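Local coordinates for CPXV018 protein (Cowpox virus, PDB 4PDC) that probably acts as a secreted MHC class I-like decoy that binds the activating receptor NKG2D and blunts natural killer cell recognition, at residues E[43-55]-E[137-150]. The protein carries 2 engineered substitutions. Numbering follows the deposited sequence.
Sequences PFMIGDEIFLPFY and HLRSLVRKMEDSKR
Phe-51 meets His-137 where helices 51-55 and 137-146 run roughly antiparallel (145°), their axes 13.3 Å apart at closest approach, and Phe-44 in the 3-10 turn 43-45 packs against Lys-144 and Met-145 near the end of the second helix. Phe-51 turns its edge onto the face of His-137 in a T-shaped pair (planes at 80°), while Leu-141 CD2 sits over one Phe-51 face, 4.1 Å from the ring centroid. The imidazole in turn presents its edge to the face of Phe-54, in an offset edge-to-face pair, and its ND1 is 2.9 Å from Tyr-55 OH in a hydrogen bond that fixes the ring's rotation. A chi1 of 77° turns the Phe-44 ring toward helix 137-146, where Met-145 CB packs over one face. Bent at chi3, Lys-144 brings NZ to a salt bridge with Asp-48 OD1 (3.3 Å), its hydrogen bond weak, and to a water 2.8 Å from NZ that also binds Ile-46 O. Asp-48 OD2 accepts the Leu-52 N-H at 2.8 Å. Leu-141 rests on strand 2-13 and Met-45 on strand 29-33, and helices 51-64 and 131-146 belong to the two sides of an MHC-like platform on its antiparallel sheet.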
loop_
_atom_site.group_PDB
_atom_site.type_symbol
_atom_site.label_atom_id
_atom_site.label_comp_id
_atom_site.label_asym_id
_atom_site.label_seq_id
_atom_site.Cartn_x
_atom_site.Cartn_y
_atom_site.Cartn_z
ATOM N N PRO E 43 -3.032 27.149 9.273
ATOM C CA PRO E 43 -4.495 27.285 9.261
ATOM C C PRO E 43 -5.237 26.357 8.293
ATOM O O PRO E 43 -6.304 25.856 8.653
ATOM C CB PRO E 43 -4.695 28.748 8.853
ATOM C CG PRO E 43 -3.498 29.440 9.396
ATOM C CD PRO E 43 -2.362 28.464 9.254
ATOM N N PHE E 44 -4.701 26.120 7.100
ATOM C CA PHE E 44 -5.453 25.364 6.100
ATOM C C PHE E 44 -5.554 23.878 6.448
ATOM O O PHE E 44 -6.283 23.139 5.792
ATOM C CB PHE E 44 -4.848 25.559 4.695
ATOM C CG PHE E 44 -3.584 24.779 4.434
ATOM C CD1 PHE E 44 -3.632 23.436 4.092
ATOM C CD2 PHE E 44 -2.352 25.405 4.473
ATOM C CE1 PHE E 44 -2.475 22.727 3.834
ATOM C CE2 PHE E 44 -1.188 24.699 4.211
ATOM C CZ PHE E 44 -1.252 23.357 3.891
ATOM N N MET E 45 -4.852 23.448 7.495
ATOM C CA MET E 45 -4.921 22.056 7.946
ATOM C C MET E 45 -5.912 21.860 9.095
ATOM O O MET E 45 -6.222 20.731 9.470
ATOM C CB MET E 45 -3.535 21.569 8.375
ATOM C CG MET E 45 -2.588 21.283 7.215
ATOM S SD MET E 45 -3.249 20.120 6.004
ATOM C CE MET E 45 -3.662 18.720 7.033
ATOM N N ILE E 46 -6.408 22.955 9.656
ATOM C CA ILE E 46 -7.377 22.864 10.740
ATOM C C ILE E 46 -8.674 22.240 10.242
ATOM O O ILE E 46 -9.225 22.657 9.226
ATOM C CB ILE E 46 -7.648 24.247 11.361
ATOM C CG1 ILE E 46 -6.416 24.684 12.163
ATOM C CG2 ILE E 46 -8.885 24.210 12.268
ATOM C CD1 ILE E 46 -6.477 26.092 12.711
ATOM N N GLY E 47 -9.144 21.226 10.963
ATOM C CA GLY E 47 -10.384 20.553 10.623
ATOM C C GLY E 47 -10.218 19.437 9.606
ATOM O O GLY E 47 -11.187 18.759 9.262
ATOM N N ASP E 48 -8.998 19.239 9.118
ATOM C CA ASP E 48 -8.739 18.174 8.156
ATOM C C ASP E 48 -9.089 16.813 8.758
ATOM O O ASP E 48 -8.695 16.509 9.880
ATOM C CB ASP E 48 -7.281 18.194 7.709
ATOM C CG ASP E 48 -6.896 16.947 6.937
ATOM O OD1 ASP E 48 -7.371 16.781 5.795
ATOM O OD2 ASP E 48 -6.118 16.132 7.475
ATOM N N GLU E 49 -9.837 16.008 8.009
ATOM C CA GLU E 49 -10.296 14.707 8.493
ATOM C C GLU E 49 -9.766 13.563 7.627
ATOM O O GLU E 49 -10.189 12.420 7.774
ATOM C CB GLU E 49 -11.834 14.670 8.542
ATOM C CG GLU E 49 -12.508 15.015 7.221
ATOM C CD GLU E 49 -14.031 15.029 7.302
ATOM O OE1 GLU E 49 -14.664 15.609 6.394
ATOM O OE2 GLU E 49 -14.594 14.462 8.260
ATOM N N ILE E 50 -8.826 13.878 6.740
ATOM C CA ILE E 50 -8.284 12.899 5.798
ATOM C C ILE E 50 -6.819 12.570 6.081
ATOM O O ILE E 50 -6.455 11.409 6.264
ATOM C CB ILE E 50 -8.405 13.410 4.354
ATOM C CG1 ILE E 50 -9.881 13.608 3.993
ATOM C CG2 ILE E 50 -7.754 12.438 3.378
ATOM C CD1 ILE E 50 -10.096 14.479 2.784
ATOM N N PHE E 51 -5.978 13.593 6.109
ATOM C CA PHE E 51 -4.542 13.377 6.218
ATOM C C PHE E 51 -4.074 13.216 7.663
ATOM O O PHE E 51 -3.252 12.347 7.950
ATOM C CB PHE E 51 -3.808 14.523 5.527
ATOM C CG PHE E 51 -4.121 14.616 4.063
ATOM C CD1 PHE E 51 -3.431 13.846 3.146
ATOM C CD2 PHE E 51 -5.142 15.437 3.610
ATOM C CE1 PHE E 51 -3.733 13.910 1.799
ATOM C CE2 PHE E 51 -5.447 15.507 2.263
ATOM C CZ PHE E 51 -4.745 14.742 1.358
ATOM N N LEU E 52 -4.604 14.031 8.571
ATOM C CA LEU E 52 -4.210 13.943 9.975
ATOM C C LEU E 52 -4.437 12.537 10.555
ATOM O O LEU E 52 -3.522 11.963 11.148
ATOM C CB LEU E 52 -4.961 14.982 10.818
ATOM C CG LEU E 52 -4.618 16.457 10.572
ATOM C CD1 LEU E 52 -5.466 17.346 11.472
ATOM C CD2 LEU E 52 -3.135 16.747 10.787
ATOM N N PRO E 53 -5.647 11.973 10.388
ATOM C CA PRO E 53 -5.861 10.643 10.981
ATOM C C PRO E 53 -5.028 9.562 10.304
ATOM O O PRO E 53 -4.601 8.620 10.967
ATOM C CB PRO E 53 -7.360 10.393 10.773
ATOM C CG PRO E 53 -7.753 11.297 9.668
ATOM C CD PRO E 53 -6.873 12.502 9.768
ATOM N N PHE E 54 -4.798 9.710 9.003
ATOM C CA PHE E 54 -3.968 8.774 8.253
ATOM C C PHE E 54 -2.528 8.820 8.763
ATOM O O PHE E 54 -1.940 7.785 9.072
ATOM C CB PHE E 54 -4.024 9.099 6.756
ATOM C CG PHE E 54 -3.185 8.191 5.899
ATOM C CD1 PHE E 54 -3.652 6.945 5.520
ATOM C CD2 PHE E 54 -1.939 8.593 5.455
ATOM C CE1 PHE E 54 -2.887 6.112 4.724
ATOM C CE2 PHE E 54 -1.167 7.762 4.659
ATOM C CZ PHE E 54 -1.644 6.520 4.295
ATOM N N TYR E 55 -1.972 10.024 8.864
ATOM C CA TYR E 55 -0.599 10.189 9.320
ATOM C C TYR E 55 -0.436 9.762 10.775
ATOM O O TYR E 55 0.609 9.231 11.153
ATOM C CB TYR E 55 -0.138 11.642 9.156
ATOM C CG TYR E 55 0.021 12.100 7.714
ATOM C CD1 TYR E 55 0.382 11.210 6.706
ATOM C CD2 TYR E 55 -0.188 13.430 7.367
ATOM C CE1 TYR E 55 0.523 11.636 5.389
ATOM C CE2 TYR E 55 -0.047 13.864 6.059
ATOM C CZ TYR E 55 0.304 12.964 5.075
ATOM O OH TYR E 55 0.433 13.402 3.782
ATOM N N HIS E 137 -0.685 12.933 -2.188
ATOM C CA HIS E 137 -0.944 13.739 -0.996
ATOM C C HIS E 137 -0.421 15.157 -1.196
ATOM O O HIS E 137 -1.093 16.133 -0.857
ATOM C CB HIS E 137 -0.300 13.126 0.248
ATOM C CG HIS E 137 -1.002 11.908 0.760
ATOM N ND1 HIS E 137 -1.013 11.565 2.095
ATOM C CD2 HIS E 137 -1.712 10.949 0.119
ATOM C CE1 HIS E 137 -1.700 10.449 2.254
ATOM N NE2 HIS E 137 -2.135 10.054 1.070
ATOM N N LEU E 138 0.786 15.260 -1.742
ATOM C CA LEU E 138 1.414 16.550 -2.006
ATOM C C LEU E 138 0.517 17.428 -2.876
ATOM O O LEU E 138 0.258 18.581 -2.550
ATOM C CB LEU E 138 2.778 16.350 -2.672
ATOM C CG LEU E 138 3.454 17.580 -3.284
ATOM C CD1 LEU E 138 3.616 18.696 -2.258
ATOM C CD2 LEU E 138 4.804 17.200 -3.876
ATOM N N ARG E 139 0.033 16.871 -3.978
ATOM C CA ARG E 139 -0.823 17.617 -4.887
ATOM C C ARG E 139 -2.143 18.004 -4.212
ATOM O O ARG E 139 -2.650 19.109 -4.405
ATOM C CB ARG E 139 -1.074 16.795 -6.153
ATOM C CG ARG E 139 0.177 16.617 -7.003
ATOM C CD ARG E 139 -0.069 15.700 -8.190
ATOM N NE ARG E 139 -1.010 16.277 -9.141
ATOM C CZ ARG E 139 -1.644 15.585 -10.080
ATOM N NH1 ARG E 139 -1.442 14.278 -10.197
ATOM N NH2 ARG E 139 -2.488 16.198 -10.898
ATOM N N SER E 140 -2.686 17.105 -3.402
ATOM C CA SER E 140 -3.925 17.394 -2.688
ATOM C C SER E 140 -3.704 18.479 -1.633
ATOM O O SER E 140 -4.582 19.310 -1.390
ATOM C CB SER E 140 -4.476 16.125 -2.036
ATOM O OG SER E 140 -4.648 15.093 -2.995
ATOM N N LEU E 141 -2.531 18.477 -1.006
ATOM C CA LEU E 141 -2.232 19.457 0.039
ATOM C C LEU E 141 -1.926 20.825 -0.563
ATOM O O LEU E 141 -2.264 21.855 0.020
ATOM C CB LEU E 141 -1.063 18.984 0.902
ATOM C CG LEU E 141 -1.358 17.800 1.827
ATOM C CD1 LEU E 141 -0.065 17.237 2.392
ATOM C CD2 LEU E 141 -2.312 18.191 2.952
ATOM N N VAL E 142 -1.290 20.838 -1.729
ATOM C CA VAL E 142 -1.063 22.086 -2.442
ATOM C C VAL E 142 -2.417 22.719 -2.764
ATOM O O VAL E 142 -2.573 23.934 -2.694
ATOM C CB VAL E 142 -0.245 21.866 -3.734
ATOM C CG1 VAL E 142 -0.278 23.105 -4.622
ATOM C CG2 VAL E 142 1.198 21.513 -3.393
ATOM N N ARG E 143 -3.392 21.881 -3.099
ATOM C CA ARG E 143 -4.736 22.354 -3.414
ATOM C C ARG E 143 -5.377 23.059 -2.219
ATOM O O ARG E 143 -5.900 24.165 -2.358
ATOM C CB ARG E 143 -5.612 21.187 -3.874
ATOM C CG ARG E 143 -7.074 21.535 -4.108
ATOM C CD ARG E 143 -7.245 22.576 -5.200
ATOM N NE ARG E 143 -8.655 22.871 -5.443
ATOM C CZ ARG E 143 -9.451 22.152 -6.230
ATOM N NH1 ARG E 143 -8.983 21.085 -6.864
ATOM N NH2 ARG E 143 -10.719 22.501 -6.383
ATOM N N LYS E 144 -5.338 22.420 -1.052
ATOM C CA LYS E 144 -5.869 23.025 0.166
ATOM C C LYS E 144 -5.180 24.352 0.446
ATOM O O LYS E 144 -5.828 25.355 0.738
ATOM C CB LYS E 144 -5.683 22.103 1.371
ATOM C CG LYS E 144 -6.401 20.776 1.278
ATOM C CD LYS E 144 -6.369 20.039 2.612
ATOM C CE LYS E 144 -7.359 20.633 3.604
ATOM N NZ LYS E 144 -7.330 19.933 4.917
ATOM N N MET E 145 -3.857 24.336 0.356
ATOM C CA MET E 145 -3.044 25.496 0.686
ATOM C C MET E 145 -3.353 26.676 -0.230
ATOM O O MET E 145 -3.398 27.824 0.215
ATOM C CB MET E 145 -1.560 25.128 0.606
ATOM C CG MET E 145 -0.602 26.279 0.874
ATOM S SD MET E 145 -0.096 27.117 -0.638
ATOM C CE MET E 145 0.907 25.855 -1.421
ATOM N N GLU E 146 -3.572 26.393 -1.509
ATOM C CA GLU E 146 -3.850 27.448 -2.475
ATOM C C GLU E 146 -5.282 27.967 -2.345
ATOM O O GLU E 146 -5.563 29.110 -2.698
ATOM C CB GLU E 146 -3.588 26.948 -3.897
ATOM C CG GLU E 146 -2.102 26.781 -4.209
ATOM C CD GLU E 146 -1.843 26.327 -5.634
ATOM O OE1 GLU E 146 -2.807 25.919 -6.317
ATOM O OE2 GLU E 146 -0.673 26.383 -6.072
ATOM N N ASP E 147 -6.179 27.133 -1.828
ATOM C CA ASP E 147 -7.567 27.538 -1.619
ATOM C C ASP E 147 -7.806 28.061 -0.201
ATOM O O ASP E 147 -8.952 28.249 0.210
ATOM C CB ASP E 147 -8.515 26.368 -1.898
ATOM C CG ASP E 147 -8.480 25.920 -3.343
ATOM O OD1 ASP E 147 -7.878 26.632 -4.177
ATOM O OD2 ASP E 147 -9.064 24.858 -3.649
ATOM N N SER E 148 -6.730 28.300 0.544
ATOM C CA SER E 148 -6.849 28.757 1.927
ATOM C C SER E 148 -7.395 30.184 2.009
ATOM O O SER E 148 -6.836 31.105 1.417
ATOM C CB SER E 148 -5.492 28.681 2.633
ATOM O OG SER E 148 -5.586 29.137 3.972
ATOM N N LYS E 149 -8.482 30.359 2.755
ATOM C CA LYS E 149 -9.107 31.670 2.912
ATOM C C LYS E 149 -8.291 32.598 3.811
ATOM O O LYS E 149 -8.595 33.786 3.925
ATOM C CB LYS E 149 -10.522 31.517 3.474
ATOM C CG LYS E 149 -11.567 31.170 2.426
ATOM C CD LYS E 149 -12.918 30.886 3.059
ATOM C CE LYS E 149 -14.024 30.853 2.018
ATOM N NZ LYS E 149 -13.724 29.909 0.906
ATOM N N ARG E 150 -7.259 32.054 4.448
ATOM C CA ARG E 150 -6.379 32.842 5.306
ATOM C C ARG E 150 -5.404 33.664 4.463
ATOM O O ARG E 150 -5.592 34.867 4.270
ATOM C CB ARG E 150 -5.612 31.925 6.263
ATOM C CG ARG E 150 -4.769 32.641 7.314
ATOM C CD ARG E 150 -5.613 33.168 8.469
ATOM N NE ARG E 150 -4.789 33.403 9.656
ATOM C CZ ARG E 150 -4.829 32.681 10.775
ATOM N NH1 ARG E 150 -5.673 31.665 10.910
ATOM N NH2 ARG E 150 -4.022 32.991 11.779
HETATM O O HOH W 1 -3.121 28.669 5.826
HETATM O O HOH W 2 -8.995 21.258 6.721
#